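Local coordinates for SUMO1 linked HERC2 ZZ domain (Small ubiquitin-related modifier 1,E3 ubiquitin-protein ligase HERC2) (Homo sapiens, PDB 6WW3) that joins a SUMO1 tail to the zinc-binding ZZ domain of a ubiquitin ligase, a domain that binds histone H3 and SUMO1, at residues Pro9-Asp14 and Phe19-Ser24; Arg29-Phe34 and Lys44-Arg49; Phe34-Thr39 and His50-Ile55. One frame throughout, in Å; residues are numbered along the deposited sequence.

Contact 1 of 3, residues Pro9-Asp14 and Phe19-Ser24. With ZN (zinc ion), chain C.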
ATOM      1  N   PRO A   9       4.462   7.923  -6.047  1.00  8.47           N
ATOM      2  CA  PRO A   9       5.910   8.137  -6.109  1.00 10.73           C
ATOM      3  C   PRO A   9       6.531   8.078  -4.724  1.00  9.23           C
ATOM      4  O   PRO A   9       5.954   8.550  -3.740  1.00  7.54           O
ATOM      5  CB  PRO A   9       6.037   9.543  -6.720  1.00 16.85           C
ATOM      6  CG  PRO A   9       4.738   9.785  -7.408  1.00 15.71           C
ATOM      7  CD  PRO A   9       3.703   9.051  -6.613  1.00 11.21           C
ATOM      8  N   GLY A  10       7.701   7.453  -4.650  1.00  8.01           N
ATOM      9  CA  GLY A  10       8.434   7.362  -3.404  1.00 10.01           C
ATOM     10  C   GLY A  10       7.933   6.331  -2.415  1.00  7.87           C
ATOM     11  O   GLY A  10       8.510   6.220  -1.329  1.00  9.34           O
ATOM     12  N   VAL A  11       6.912   5.548  -2.762  1.00  7.52           N
ATOM     13  CA  VAL A  11       6.308   4.586  -1.841  1.00  7.98           C
ATOM     14  C   VAL A  11       6.712   3.188  -2.288  1.00  7.08           C
ATOM     15  O   VAL A  11       6.433   2.787  -3.427  1.00  5.54           O
ATOM     16  CB  VAL A  11       4.778   4.738  -1.789  1.00  5.34           C
ATOM     17  CG1 VAL A  11       4.171   3.772  -0.766  1.00  6.67           C
ATOM     18  CG2 VAL A  11       4.406   6.158  -1.454  1.00  6.52           C
ATOM     19  N   THR A  12       7.355   2.443  -1.392  1.00  6.65           N
ATOM     20  CA  THR A  12       7.714   1.047  -1.621  1.00  5.87           C
ATOM     21  C   THR A  12       6.695   0.158  -0.917  1.00  8.36           C
ATOM     22  O   THR A  12       6.277   0.460   0.203  1.00  9.06           O
ATOM     23  CB  THR A  12       9.118   0.750  -1.065  1.00  8.97           C
ATOM     24  OG1 THR A  12      10.059   1.716  -1.548  1.00  7.96           O
ATOM     25  CG2 THR A  12       9.597  -0.638  -1.450  1.00  7.08           C
ATOM     26  N   CYS A  13       6.279  -0.932  -1.569  1.00  6.62           N
ATOM     27  CA  CYS A  13       5.497  -1.953  -0.872  1.00  6.80           C
ATOM     28  C   CYS A  13       6.429  -2.812  -0.017  1.00  7.68           C
ATOM     29  O   CYS A  13       7.349  -3.450  -0.534  1.00  9.13           O
ATOM     30  CB  CYS A  13       4.722  -2.838  -1.842  1.00  7.27           C
ATOM     31  SG  CYS A  13       3.937  -4.284  -1.038  1.00  9.18           S
ATOM     32  N   ASP A  14       6.190  -2.844   1.283  1.00  9.09           N
ATOM     33  CA  ASP A  14       7.061  -3.621   2.153  1.00  9.11           C
ATOM     34  C   ASP A  14       6.844  -5.115   2.028  1.00  9.36           C
ATOM     35  O   ASP A  14       7.621  -5.874   2.606  1.00 11.10           O
ATOM     36  CB  ASP A  14       6.873  -3.189   3.604  1.00  9.51           C
ATOM     37  CG  ASP A  14       7.333  -1.770   3.834  1.00  9.36           C
ATOM     38  OD1 ASP A  14       8.545  -1.536   3.742  1.00 11.92           O
ATOM     39  OD2 ASP A  14       6.492  -0.887   4.095  1.00 11.70           O
ATOM     40  N   PHE A  19       8.077  -0.779  -6.451  1.00  8.75           N
ATOM     41  CA  PHE A  19       8.425   0.643  -6.344  1.00  8.24           C
ATOM     42  C   PHE A  19       8.427   1.364  -7.690  1.00  9.65           C
ATOM     43  O   PHE A  19       9.161   0.980  -8.597  1.00  7.53           O
ATOM     44  CB  PHE A  19       9.798   0.824  -5.701  1.00  9.63           C
ATOM     45  CG  PHE A  19      10.216   2.260  -5.572  1.00  9.34           C
ATOM     46  CD1 PHE A  19       9.787   3.023  -4.499  1.00  8.34           C
ATOM     47  CD2 PHE A  19      10.993   2.857  -6.542  1.00 10.80           C
ATOM     48  CE1 PHE A  19      10.164   4.350  -4.384  1.00 10.42           C
ATOM     49  CE2 PHE A  19      11.352   4.191  -6.436  1.00 13.98           C
ATOM     50  CZ  PHE A  19      10.940   4.932  -5.355  1.00 11.30           C
ATOM     51  N   PRO A  20       7.616   2.422  -7.820  1.00  9.34           N
ATOM     52  CA  PRO A  20       6.649   2.891  -6.823  1.00  9.33           C
ATOM     53  C   PRO A  20       5.442   1.975  -6.809  1.00 11.06           C
ATOM     54  O   PRO A  20       5.272   1.230  -7.788  1.00 12.04           O
ATOM     55  CB  PRO A  20       6.253   4.278  -7.338  1.00  8.20           C
ATOM     56  CG  PRO A  20       6.364   4.125  -8.841  1.00  9.42           C
ATOM     57  CD  PRO A  20       7.582   3.241  -9.043  1.00  9.05           C
ATOM     58  N   ILE A  21       4.647   1.981  -5.732  1.00  8.19           N
ATOM     59  CA  ILE A  21       3.399   1.229  -5.751  1.00  7.17           C
ATOM     60  C   ILE A  21       2.528   1.757  -6.886  1.00  9.20           C
ATOM     61  O   ILE A  21       2.333   2.972  -7.028  1.00  6.15           O
ATOM     62  CB  ILE A  21       2.674   1.335  -4.399  1.00  6.34           C
ATOM     63  CG1 ILE A  21       3.509   0.698  -3.278  1.00  7.72           C
ATOM     64  CG2 ILE A  21       1.276   0.668  -4.472  1.00  6.36           C
ATOM     65  CD1 ILE A  21       2.769   0.546  -1.981  1.00  6.31           C
ATOM     66  N   ASN A  22       2.003   0.845  -7.705  1.00  8.03           N
ATOM     67  CA  ASN A  22       0.944   1.205  -8.632  1.00  8.25           C
ATOM     68  C   ASN A  22      -0.371   0.582  -8.155  1.00  8.10           C
ATOM     69  O   ASN A  22      -0.373  -0.433  -7.463  1.00  9.29           O
ATOM     70  CB  ASN A  22       1.276   0.790 -10.078  1.00 12.36           C
ATOM     71  CG  ASN A  22       1.332  -0.713 -10.272  1.00 13.43           C
ATOM     72  OD1 ASN A  22       2.327  -1.352  -9.953  1.00 15.62           O
ATOM     73  ND2 ASN A  22       0.250  -1.286 -10.777  1.00 14.43           N
ATOM     74  N   GLY A  23      -1.482   1.233  -8.488  1.00  8.19           N
ATOM     75  CA  GLY A  23      -2.775   0.865  -7.950  1.00  8.42           C
ATOM     76  C   GLY A  23      -3.049   1.532  -6.612  1.00  9.48           C
ATOM     77  O   GLY A  23      -2.462   2.563  -6.266  1.00  5.41           O
ATOM     78  N   SER A  24      -3.973   0.936  -5.853  1.00  7.94           N
ATOM     79  CA  SER A  24      -4.274   1.464  -4.529  1.00  8.60           C
ATOM     80  C   SER A  24      -3.152   1.126  -3.557  1.00  8.28           C
ATOM     81  O   SER A  24      -2.579   0.033  -3.590  1.00  8.45           O
ATOM     82  CB  SER A  24      -5.605   0.931  -3.991  1.00  9.36           C
ATOM     83  OG  SER A  24      -6.705   1.416  -4.746  1.00  9.26           O
TER
HETATM   84 ZN    ZN C2801       3.381  -5.806  -2.721  1.00 11.90          ZN
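Val11 and Ile21 form the inner part of this contact in the HERC2 ZZ part of the fusion. They meet through one backbone hydrogen bond and through their side chains. In the bond, Ile21 N gives its hydrogen to Val11 O at 3.0 Å, with 145° at the hydrogen. The donor sits somewhat out of the carbonyl plane. The same oxygen also takes a CA-H...O contact from Pro20 CA at 3.4 Å, so two adjacent residues converge on one carbonyl. The peptide bond before Pro20 is cis, which bends the chain just where it reaches this oxygen.

The apolar contacts lie further along. Val11 holds CG1 opposite its own backbone N (chi1 -177°), and that methyl meets Ile21 CD1 at 3.7 Å. Ile21 CD1 also lies against Cys13 CB at 3.9 Å, while Ile21 CG1 packs against the backbone between Thr12 and Cys13. The isoleucine chain thus lies beside a zinc ligand, since Cys13 SG binds a zinc ion at 2.3 Å. Cys16, Cys37 and Cys40 complete that site.

Phe19 makes the outer, more exposed part and is the largest contributor of buried surface. Its ring is brought to the other segment by a fully extended first torsion (chi1 180°). Gly10 C approaches the ring edge, 3.6 Å from Phe19 CE1. Thr12 OG1 approaches obliquely, 3.2 Å from Phe19 CD1. Pro20 CB adds a loose contact with Pro9 CA.

Segment 9-14 is the loop that follows strand 7-8, and segment 19-24 carries strand 21-22, the antiparallel partner of 7-8. Ile21 pairs with His8 through the backbone. Val11 and Ile21 both touch Asp35, and Cys13 touches Phe36, so strand 35-36 of the other sheet lies against this contact.

Contact 2 of 3, residues Arg29-Phe34 and Lys44-Arg49. With ZN (zinc ion), chain D.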
ATOM      1  N   ARG A  29      -1.780   1.972   9.751  1.00 10.09           N
ATOM      2  CA  ARG A  29      -1.977   3.056  10.711  1.00 10.91           C
ATOM      3  C   ARG A  29      -1.206   2.869  12.008  1.00 11.06           C
ATOM      4  O   ARG A  29      -1.128   3.813  12.802  1.00  9.73           O
ATOM      5  CB  ARG A  29      -3.469   3.215  11.043  1.00 13.36           C
ATOM      6  CG  ARG A  29      -4.328   3.625   9.844  1.00 13.55           C
ATOM      7  CD  ARG A  29      -5.823   3.693  10.170  1.00 21.93           C
ATOM      8  NE  ARG A  29      -6.533   4.525   9.191  1.00 23.32           N
ATOM      9  CZ  ARG A  29      -7.506   4.099   8.389  1.00 23.69           C
ATOM     10  NH1 ARG A  29      -8.073   4.944   7.531  1.00 27.91           N
ATOM     11  NH2 ARG A  29      -7.930   2.844   8.447  1.00 22.31           N
ATOM     12  N   ASN A  30      -0.595   1.709  12.223  1.00 10.45           N
ATOM     13  CA  ASN A  30       0.056   1.388  13.486  1.00  8.90           C
ATOM     14  C   ASN A  30       1.568   1.292  13.358  1.00 10.75           C
ATOM     15  O   ASN A  30       2.296   1.868  14.172  1.00 12.33           O
ATOM     16  CB  ASN A  30      -0.531   0.079  13.996  1.00  8.96           C
ATOM     17  CG  ASN A  30      -2.041   0.094  13.952  1.00 12.37           C
ATOM     18  OD1 ASN A  30      -2.648  -0.160  12.897  1.00 11.73           O
ATOM     19  ND2 ASN A  30      -2.668   0.337  15.108  1.00 10.17           N
ATOM     20  N   CYS A  31       2.060   0.589  12.344  1.00  6.78           N
ATOM     21  CA  CYS A  31       3.478   0.638  12.012  1.00  9.58           C
ATOM     22  C   CYS A  31       3.904   2.078  11.708  1.00 11.06           C
ATOM     23  O   CYS A  31       3.089   2.942  11.361  1.00  8.48           O
ATOM     24  CB  CYS A  31       3.783  -0.262  10.807  1.00  7.31           C
ATOM     25  SG  CYS A  31       3.550  -2.033  11.056  1.00  8.35           S
ATOM     26  N   ASP A  32       5.203   2.327  11.884  1.00  8.51           N
ATOM     27  CA  ASP A  32       5.783   3.651  11.671  1.00  8.47           C
ATOM     28  C   ASP A  32       5.763   4.060  10.199  1.00 13.20           C
ATOM     29  O   ASP A  32       5.406   5.198   9.867  1.00 13.37           O
ATOM     30  CB  ASP A  32       7.211   3.653  12.235  1.00 11.63           C
ATOM     31  CG  ASP A  32       7.955   4.966  12.012  1.00 13.96           C
ATOM     32  OD1 ASP A  32       7.897   5.854  12.880  1.00 13.01           O
ATOM     33  OD2 ASP A  32       8.624   5.097  10.972  1.00 21.32           O
ATOM     34  N   ASP A  33       6.123   3.147   9.302  1.00 10.64           N
ATOM     35  CA  ASP A  33       6.359   3.502   7.908  1.00 11.34           C
ATOM     36  C   ASP A  33       6.176   2.267   7.030  1.00 10.19           C
ATOM     37  O   ASP A  33       7.125   1.812   6.395  1.00 10.32           O
ATOM     38  CB  ASP A  33       7.771   4.091   7.765  1.00 12.68           C
ATOM     39  CG  ASP A  33       8.126   4.489   6.336  1.00 13.65           C
ATOM     40  OD1 ASP A  33       9.264   4.201   5.949  1.00 13.66           O
ATOM     41  OD2 ASP A  33       7.299   5.080   5.608  1.00 11.83           O
ATOM     42  N   PHE A  34       4.969   1.694   7.012  1.00  7.12           N
ATOM     43  CA  PHE A  34       4.735   0.398   6.384  1.00  8.96           C
ATOM     44  C   PHE A  34       3.586   0.503   5.390  1.00  7.16           C
ATOM     45  O   PHE A  34       2.493   0.953   5.748  1.00  5.58           O
ATOM     46  CB  PHE A  34       4.438  -0.678   7.442  1.00  6.59           C
ATOM     47  CG  PHE A  34       4.393  -2.096   6.897  1.00  9.31           C
ATOM     48  CD1 PHE A  34       3.289  -2.552   6.191  1.00  7.49           C
ATOM     49  CD2 PHE A  34       5.456  -2.969   7.108  1.00  8.34           C
ATOM     50  CE1 PHE A  34       3.248  -3.856   5.683  1.00 10.14           C
ATOM     51  CE2 PHE A  34       5.422  -4.273   6.623  1.00  9.13           C
ATOM     52  CZ  PHE A  34       4.307  -4.717   5.904  1.00  7.77           C
ATOM     53  N   LYS A  44      -0.499 -11.128   2.225  1.00 13.39           N
ATOM     54  CA  LYS A  44       0.587 -11.211   3.188  1.00 13.76           C
ATOM     55  C   LYS A  44       0.056 -11.165   4.608  1.00 15.87           C
ATOM     56  O   LYS A  44      -0.937 -10.495   4.901  1.00 13.13           O
ATOM     57  CB  LYS A  44       1.608 -10.089   2.992  1.00 12.45           C
ATOM     58  CG  LYS A  44       2.837 -10.446   2.163  1.00 18.80           C
ATOM     59  CD  LYS A  44       2.539 -10.828   0.761  1.00 17.37           C
ATOM     60  CE  LYS A  44       3.806 -10.765  -0.060  1.00 20.75           C
ATOM     61  NZ  LYS A  44       3.543 -11.258  -1.437  1.00 32.32           N
ATOM     62  N   LYS A  45       0.748 -11.871   5.495  1.00 15.77           N
ATOM     63  CA  LYS A  45       0.409 -11.847   6.907  1.00 19.79           C
ATOM     64  C   LYS A  45       0.948 -10.573   7.558  1.00 19.15           C
ATOM     65  O   LYS A  45       2.047 -10.108   7.240  1.00 18.40           O
ATOM     66  CB  LYS A  45       0.960 -13.104   7.582  1.00 21.42           C
ATOM     67  N   HIS A  46       0.145  -9.997   8.449  1.00 11.28           N
ATOM     68  CA  HIS A  46       0.494  -8.774   9.152  1.00 12.18           C
ATOM     69  C   HIS A  46      -0.256  -8.808  10.469  1.00 12.21           C
ATOM     70  O   HIS A  46      -1.283  -9.480  10.578  1.00 12.34           O
ATOM     71  CB  HIS A  46       0.119  -7.522   8.339  1.00  8.94           C
ATOM     72  CG  HIS A  46       0.822  -6.273   8.777  1.00  7.39           C
ATOM     73  ND1 HIS A  46       2.093  -5.950   8.358  1.00  6.83           N
ATOM     74  CD2 HIS A  46       0.430  -5.265   9.593  1.00  8.97           C
ATOM     75  CE1 HIS A  46       2.455  -4.801   8.897  1.00  8.75           C
ATOM     76  NE2 HIS A  46       1.468  -4.369   9.660  1.00  6.86           N
ATOM     77  N   ASN A  47       0.260  -8.078  11.464  1.00 10.11           N
ATOM     78  CA  ASN A  47      -0.389  -8.013  12.765  1.00 10.58           C
ATOM     79  C   ASN A  47      -1.875  -7.790  12.572  1.00 11.70           C
ATOM     80  O   ASN A  47      -2.284  -6.813  11.944  1.00  9.38           O
ATOM     81  CB  ASN A  47       0.232  -6.890  13.600  1.00 11.92           C
ATOM     82  CG  ASN A  47      -0.355  -6.791  15.007  1.00 10.81           C
ATOM     83  OD1 ASN A  47      -1.571  -6.792  15.188  1.00 11.40           O
ATOM     84  ND2 ASN A  47       0.513  -6.656  16.005  1.00  9.69           N
ATOM     85  N   THR A  48      -2.670  -8.723  13.036  1.00 11.46           N
ATOM     86  CA  THR A  48      -4.104  -8.698  12.820  1.00 11.36           C
ATOM     87  C   THR A  48      -4.823  -7.581  13.529  1.00 11.26           C
ATOM     88  O   THR A  48      -5.903  -7.315  13.229  1.00 13.77           O
ATOM     89  CB  THR A  48      -4.753 -10.057  13.162  1.00 13.68           C
ATOM     90  OG1 THR A  48      -4.441 -10.416  14.482  1.00  8.51           O
ATOM     91  CG2 THR A  48      -4.225 -11.146  12.197  1.00 14.97           C
ATOM     92  N   ARG A  49      -4.170  -6.932  14.463  1.00 13.31           N
ATOM     93  CA  ARG A  49      -4.756  -5.818  15.142  1.00 12.45           C
ATOM     94  C   ARG A  49      -4.339  -4.489  14.487  1.00 15.51           C
ATOM     95  O   ARG A  49      -4.826  -3.493  14.837  1.00 12.69           O
ATOM     96  CB  ARG A  49      -4.522  -5.845  16.632  1.00 12.74           C
ATOM     97  CG  ARG A  49      -5.199  -6.962  17.362  1.00 17.90           C
ATOM     98  CD  ARG A  49      -6.721  -6.846  17.404  1.00 22.54           C
ATOM     99  NE  ARG A  49      -7.241  -8.182  17.470  1.00 28.44           N
ATOM    100  CZ  ARG A  49      -7.563  -8.770  18.600  1.00 30.90           C
ATOM    101  NH1 ARG A  49      -7.989  -9.999  18.563  1.00 33.78           N
ATOM    102  NH2 ARG A  49      -7.443  -8.123  19.779  1.00 28.58           N
TER
HETATM  103 ZN    ZN D2802       1.371  -2.599  10.790  1.00  9.22          ZN
HETATM  104  O   HOH W   1      -5.525  -0.346  14.193  1.00 18.17           O
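Phe34 and His46 both turn CG opposite their own backbone N, with chi1 -171° for Phe34 and -162° for His46. Both side chains therefore extend across the gap between the two loops, and they run antiparallel alongside each other. His46 CE1 ends over the centre of one face of the Phe34 ring, with Phe34 CE1 3.4 Å away. His46 ND1 lies above the rim, near the CE1-CZ bond, 3.5 Å from Phe34 CZ. The planes meet at 49°, so the pair is oblique.

Cys31 places SG beside its backbone N, and the sulfur comes to the edge of the imidazole, 3.4 Å from His46 NE2. The reason is the zinc ion they share. Cys31 SG binds it at 2.3 Å and His46 NE2 at 2.1 Å. The metal bond and the Phe34 face together probably limit the rotation of the imidazole.

A water joins the loops at the outer end. It accepts from Asn30 ND2 at 3.1 Å and donates to Arg49 O at 3.3 Å. Asn30 OD1 takes a hydrogen bond from Thr51 N. In the second loop, Asn47 OD1 accepts from Arg49 N at 2.7 Å, which makes an Asx turn between the two histidine ligands.

Cys28 and His50 complete this Cys2His2 centre, the second zinc site of a ZZ-type zinc finger.

Contact 3 of 3, residues Phe34-Thr39 and His50-Ile55. With ZN (zinc ion), chain D; ZN (zinc ion), chain C.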
ATOM      1  N   PHE A  34       4.969   1.694   7.012  1.00  7.12           N
ATOM      2  CA  PHE A  34       4.735   0.398   6.384  1.00  8.96           C
ATOM      3  C   PHE A  34       3.586   0.503   5.390  1.00  7.16           C
ATOM      4  O   PHE A  34       2.493   0.953   5.748  1.00  5.58           O
ATOM      5  CB  PHE A  34       4.438  -0.678   7.442  1.00  6.59           C
ATOM      6  CG  PHE A  34       4.393  -2.096   6.897  1.00  9.31           C
ATOM      7  CD1 PHE A  34       3.289  -2.552   6.191  1.00  7.49           C
ATOM      8  CD2 PHE A  34       5.456  -2.969   7.108  1.00  8.34           C
ATOM      9  CE1 PHE A  34       3.248  -3.856   5.683  1.00 10.14           C
ATOM     10  CE2 PHE A  34       5.422  -4.273   6.623  1.00  9.13           C
ATOM     11  CZ  PHE A  34       4.307  -4.717   5.904  1.00  7.77           C
ATOM     12  N   ASP A  35       3.824   0.041   4.165  1.00  5.98           N
ATOM     13  CA  ASP A  35       2.843   0.102   3.089  1.00  9.20           C
ATOM     14  C   ASP A  35       2.771  -1.238   2.373  1.00  7.48           C
ATOM     15  O   ASP A  35       3.767  -1.953   2.270  1.00  7.07           O
ATOM     16  CB  ASP A  35       3.177   1.207   2.073  1.00  6.15           C
ATOM     17  CG  ASP A  35       3.286   2.582   2.712  1.00  7.61           C
ATOM     18  OD1 ASP A  35       4.393   2.947   3.156  1.00  8.95           O
ATOM     19  OD2 ASP A  35       2.276   3.308   2.745  1.00  5.69           O
ATOM     20  N   PHE A  36       1.573  -1.567   1.881  1.00  8.09           N
ATOM     21  CA  PHE A  36       1.310  -2.731   1.042  1.00  6.01           C
ATOM     22  C   PHE A  36       0.750  -2.282  -0.299  1.00  6.42           C
ATOM     23  O   PHE A  36      -0.089  -1.384  -0.346  1.00  4.74           O
ATOM     24  CB  PHE A  36       0.258  -3.650   1.675  1.00  7.16           C
ATOM     25  CG  PHE A  36       0.806  -4.696   2.595  1.00  6.74           C
ATOM     26  CD1 PHE A  36       2.059  -5.244   2.393  1.00  7.10           C
ATOM     27  CD2 PHE A  36       0.038  -5.161   3.651  1.00  6.91           C
ATOM     28  CE1 PHE A  36       2.537  -6.233   3.230  1.00  8.57           C
ATOM     29  CE2 PHE A  36       0.519  -6.152   4.493  1.00 10.30           C
ATOM     30  CZ  PHE A  36       1.768  -6.685   4.280  1.00  7.23           C
ATOM     31  N   CYS A  37       1.153  -2.939  -1.381  1.00  6.40           N
ATOM     32  CA  CYS A  37       0.324  -2.869  -2.573  1.00  6.16           C
ATOM     33  C   CYS A  37      -0.933  -3.714  -2.349  1.00  8.71           C
ATOM     34  O   CYS A  37      -1.078  -4.392  -1.327  1.00 10.71           O
ATOM     35  CB  CYS A  37       1.096  -3.322  -3.811  1.00  9.26           C
ATOM     36  SG  CYS A  37       1.369  -5.108  -3.896  1.00 12.58           S
ATOM     37  N   GLU A  38      -1.874  -3.653  -3.292  1.00  8.89           N
ATOM     38  CA  GLU A  38      -3.162  -4.296  -3.033  1.00 11.07           C
ATOM     39  C   GLU A  38      -3.032  -5.814  -2.976  1.00 11.34           C
ATOM     40  O   GLU A  38      -3.630  -6.453  -2.102  1.00 13.75           O
ATOM     41  CB  GLU A  38      -4.209  -3.885  -4.070  1.00 10.72           C
ATOM     42  CG  GLU A  38      -5.574  -4.528  -3.814  1.00 13.49           C
ATOM     43  CD  GLU A  38      -6.708  -3.885  -4.600  1.00 18.42           C
ATOM     44  OE1 GLU A  38      -6.511  -2.794  -5.176  1.00 19.19           O
ATOM     45  OE2 GLU A  38      -7.790  -4.494  -4.666  1.00 19.53           O
ATOM     46  N   THR A  39      -2.262  -6.412  -3.892  1.00  8.96           N
ATOM     47  CA  THR A  39      -2.068  -7.858  -3.840  1.00 14.58           C
ATOM     48  C   THR A  39      -1.461  -8.274  -2.506  1.00 13.30           C
ATOM     49  O   THR A  39      -1.950  -9.197  -1.852  1.00 13.93           O
ATOM     50  CB  THR A  39      -1.175  -8.338  -4.981  1.00 15.97           C
ATOM     51  OG1 THR A  39      -1.773  -8.011  -6.240  1.00 20.25           O
ATOM     52  CG2 THR A  39      -1.006  -9.850  -4.883  1.00 15.83           C
ATOM     53  N   HIS A  50      -3.395  -4.507  13.567  1.00 11.12           N
ATOM     54  CA  HIS A  50      -3.139  -3.266  12.819  1.00 13.09           C
ATOM     55  C   HIS A  50      -4.269  -3.063  11.799  1.00 12.57           C
ATOM     56  O   HIS A  50      -4.848  -3.991  11.392  1.00 16.56           O
ATOM     57  CB  HIS A  50      -1.746  -3.226  12.153  1.00 11.67           C
ATOM     58  CG  HIS A  50      -0.646  -3.278  13.138  1.00 10.43           C
ATOM     59  ND1 HIS A  50       0.655  -3.131  12.808  1.00  9.92           N
ATOM     60  CD2 HIS A  50      -0.668  -3.474  14.465  1.00 10.02           C
ATOM     61  CE1 HIS A  50       1.397  -3.221  13.878  1.00  9.14           C
ATOM     62  NE2 HIS A  50       0.614  -3.394  14.896  1.00  8.93           N
ATOM     63  N   THR A  51      -4.547  -1.834  11.430  1.00 12.68           N
ATOM     64  CA  THR A  51      -5.533  -1.483  10.412  1.00 12.68           C
ATOM     65  C   THR A  51      -4.839  -0.621   9.372  1.00  9.97           C
ATOM     66  O   THR A  51      -3.942   0.157   9.705  1.00  9.30           O
ATOM     67  CB  THR A  51      -6.747  -0.724  10.982  1.00 16.54           C
ATOM     68  OG1 THR A  51      -6.304   0.489  11.601  1.00 20.01           O
ATOM     69  CG2 THR A  51      -7.493  -1.577  12.013  1.00 17.29           C
ATOM     70  N   PHE A  52      -5.221  -0.795   8.112  1.00  9.08           N
ATOM     71  CA  PHE A  52      -4.627  -0.071   6.998  1.00  9.48           C
ATOM     72  C   PHE A  52      -5.576   0.998   6.462  1.00 12.34           C
ATOM     73  O   PHE A  52      -6.787   0.784   6.388  1.00 14.41           O
ATOM     74  CB  PHE A  52      -4.261  -1.042   5.870  1.00  9.29           C
ATOM     75  CG  PHE A  52      -3.078  -1.911   6.174  1.00  7.62           C
ATOM     76  CD1 PHE A  52      -3.191  -2.987   7.049  1.00  7.38           C
ATOM     77  CD2 PHE A  52      -1.857  -1.652   5.584  1.00  7.92           C
ATOM     78  CE1 PHE A  52      -2.109  -3.785   7.325  1.00  8.09           C
ATOM     79  CE2 PHE A  52      -0.756  -2.452   5.850  1.00  6.61           C
ATOM     80  CZ  PHE A  52      -0.880  -3.518   6.718  1.00  7.59           C
ATOM     81  N   GLY A  53      -5.015   2.128   6.049  1.00 12.40           N
ATOM     82  CA  GLY A  53      -5.768   3.154   5.351  1.00 12.90           C
ATOM     83  C   GLY A  53      -5.579   3.013   3.854  1.00 11.95           C
ATOM     84  O   GLY A  53      -4.457   2.854   3.372  1.00 10.51           O
ATOM     85  N   ARG A  54      -6.693   3.020   3.124  1.00  9.37           N
ATOM     86  CA  ARG A  54      -6.621   2.917   1.672  1.00 11.49           C
ATOM     87  C   ARG A  54      -6.365   4.290   1.060  1.00 12.41           C
ATOM     88  O   ARG A  54      -7.156   5.220   1.250  1.00 12.94           O
ATOM     89  CB  ARG A  54      -7.901   2.329   1.090  1.00 13.42           C
ATOM     90  CG  ARG A  54      -7.792   2.087  -0.409  1.00 11.27           C
ATOM     91  CD  ARG A  54      -9.174   1.888  -1.031  1.00 19.26           C
ATOM     92  NE  ARG A  54      -9.595   0.493  -1.064  1.00 27.42           N
ATOM     93  CZ  ARG A  54      -9.639  -0.249  -2.168  1.00 28.96           C
ATOM     94  NH1 ARG A  54      -9.276   0.267  -3.335  1.00 25.78           N
ATOM     95  NH2 ARG A  54     -10.043  -1.513  -2.108  1.00 23.81           N
ATOM     96  N   ILE A  55      -5.303   4.396   0.271  1.00  9.90           N
ATOM     97  CA  ILE A  55      -4.932   5.631  -0.403  1.00  8.33           C
ATOM     98  C   ILE A  55      -4.917   5.314  -1.890  1.00 11.47           C
ATOM     99  O   ILE A  55      -3.975   4.680  -2.389  1.00 11.52           O
ATOM    100  CB  ILE A  55      -3.576   6.160   0.084  1.00  9.66           C
ATOM    101  CG1 ILE A  55      -3.613   6.332   1.600  1.00  6.84           C
ATOM    102  CG2 ILE A  55      -3.202   7.475  -0.611  1.00  8.21           C
ATOM    103  CD1 ILE A  55      -2.277   6.541   2.243  1.00  8.38           C
TER
HETATM  104 ZN    ZN D2802       1.371  -2.599  10.790  1.00  9.22          ZN
HETATM  105 ZN    ZN C2801       3.381  -5.806  -2.721  1.00 11.90          ZN
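Phe52 has the most surface buried here, followed by Phe36. They stand on the two outer strands of the three-stranded antiparallel sheet of the ZZ finger, 52-55 and 35-36. Strand 25-28 lies between these strands, so the two meet through side chains above it. Phe52 holds CG beside its backbone N (chi1 -72°) and leans toward Phe36. Phe52 CE2 lies 3.6 Å from Phe36 CD2, and Phe52 CZ lies 3.7 Å from Phe36 CE2. The rings are nearly parallel (14°) but strongly offset, so that they meet mainly at their rims, with centroids 5.3 Å apart.

Phe34, two residues earlier in the chain than Phe36, sends its edge onto one face of the Phe36 ring, with Phe34 CE1 3.4 Å above the centre. Phe34 CD1 also meets Phe52 CE2 edge to edge at 4.1 Å. The three rings form one aromatic cluster, and Phe26 and Cys28 of the middle strand touch Phe52 as well.

Arg54 is next in buried area. Its NH1 is 4.5 Å from Glu38 OE1. These opposite charges may attract weakly, but beyond a salt bridge, with the oxygen well out of the guanidinium plane. That nitrogen is hydrogen-bonded to Asn56.

A zinc ligand stands at each end of the cluster. His50 ND1 binds one zinc ion, and Cys37 SG, at the N-cap of helix 38-43, binds the other at 2.4 Å.

Along the chain, contact 1 closes before the others open, while contacts 2 and 3 alternate their segments and share Phe34. The centres of contacts 1 and 2 are about 16 Å apart. Contact 3 lies between, about 10 Å from contact 1 and about 8 Å from contact 2. Contact 1 belongs to the small 7-8/21-22 sheet. Contact 3 joins the outer strands 35-36 and 52-55 of the three-stranded sheet, and contact 2 lies in loops flanking those strands. Contacts 1 and 3 share the Cys4 zinc, contacts 2 and 3 the Cys2His2 zinc. The ligand pairs alternate in sequence, a cross-brace. The two zincs and the aromatic cluster probably hold this short domain in shape.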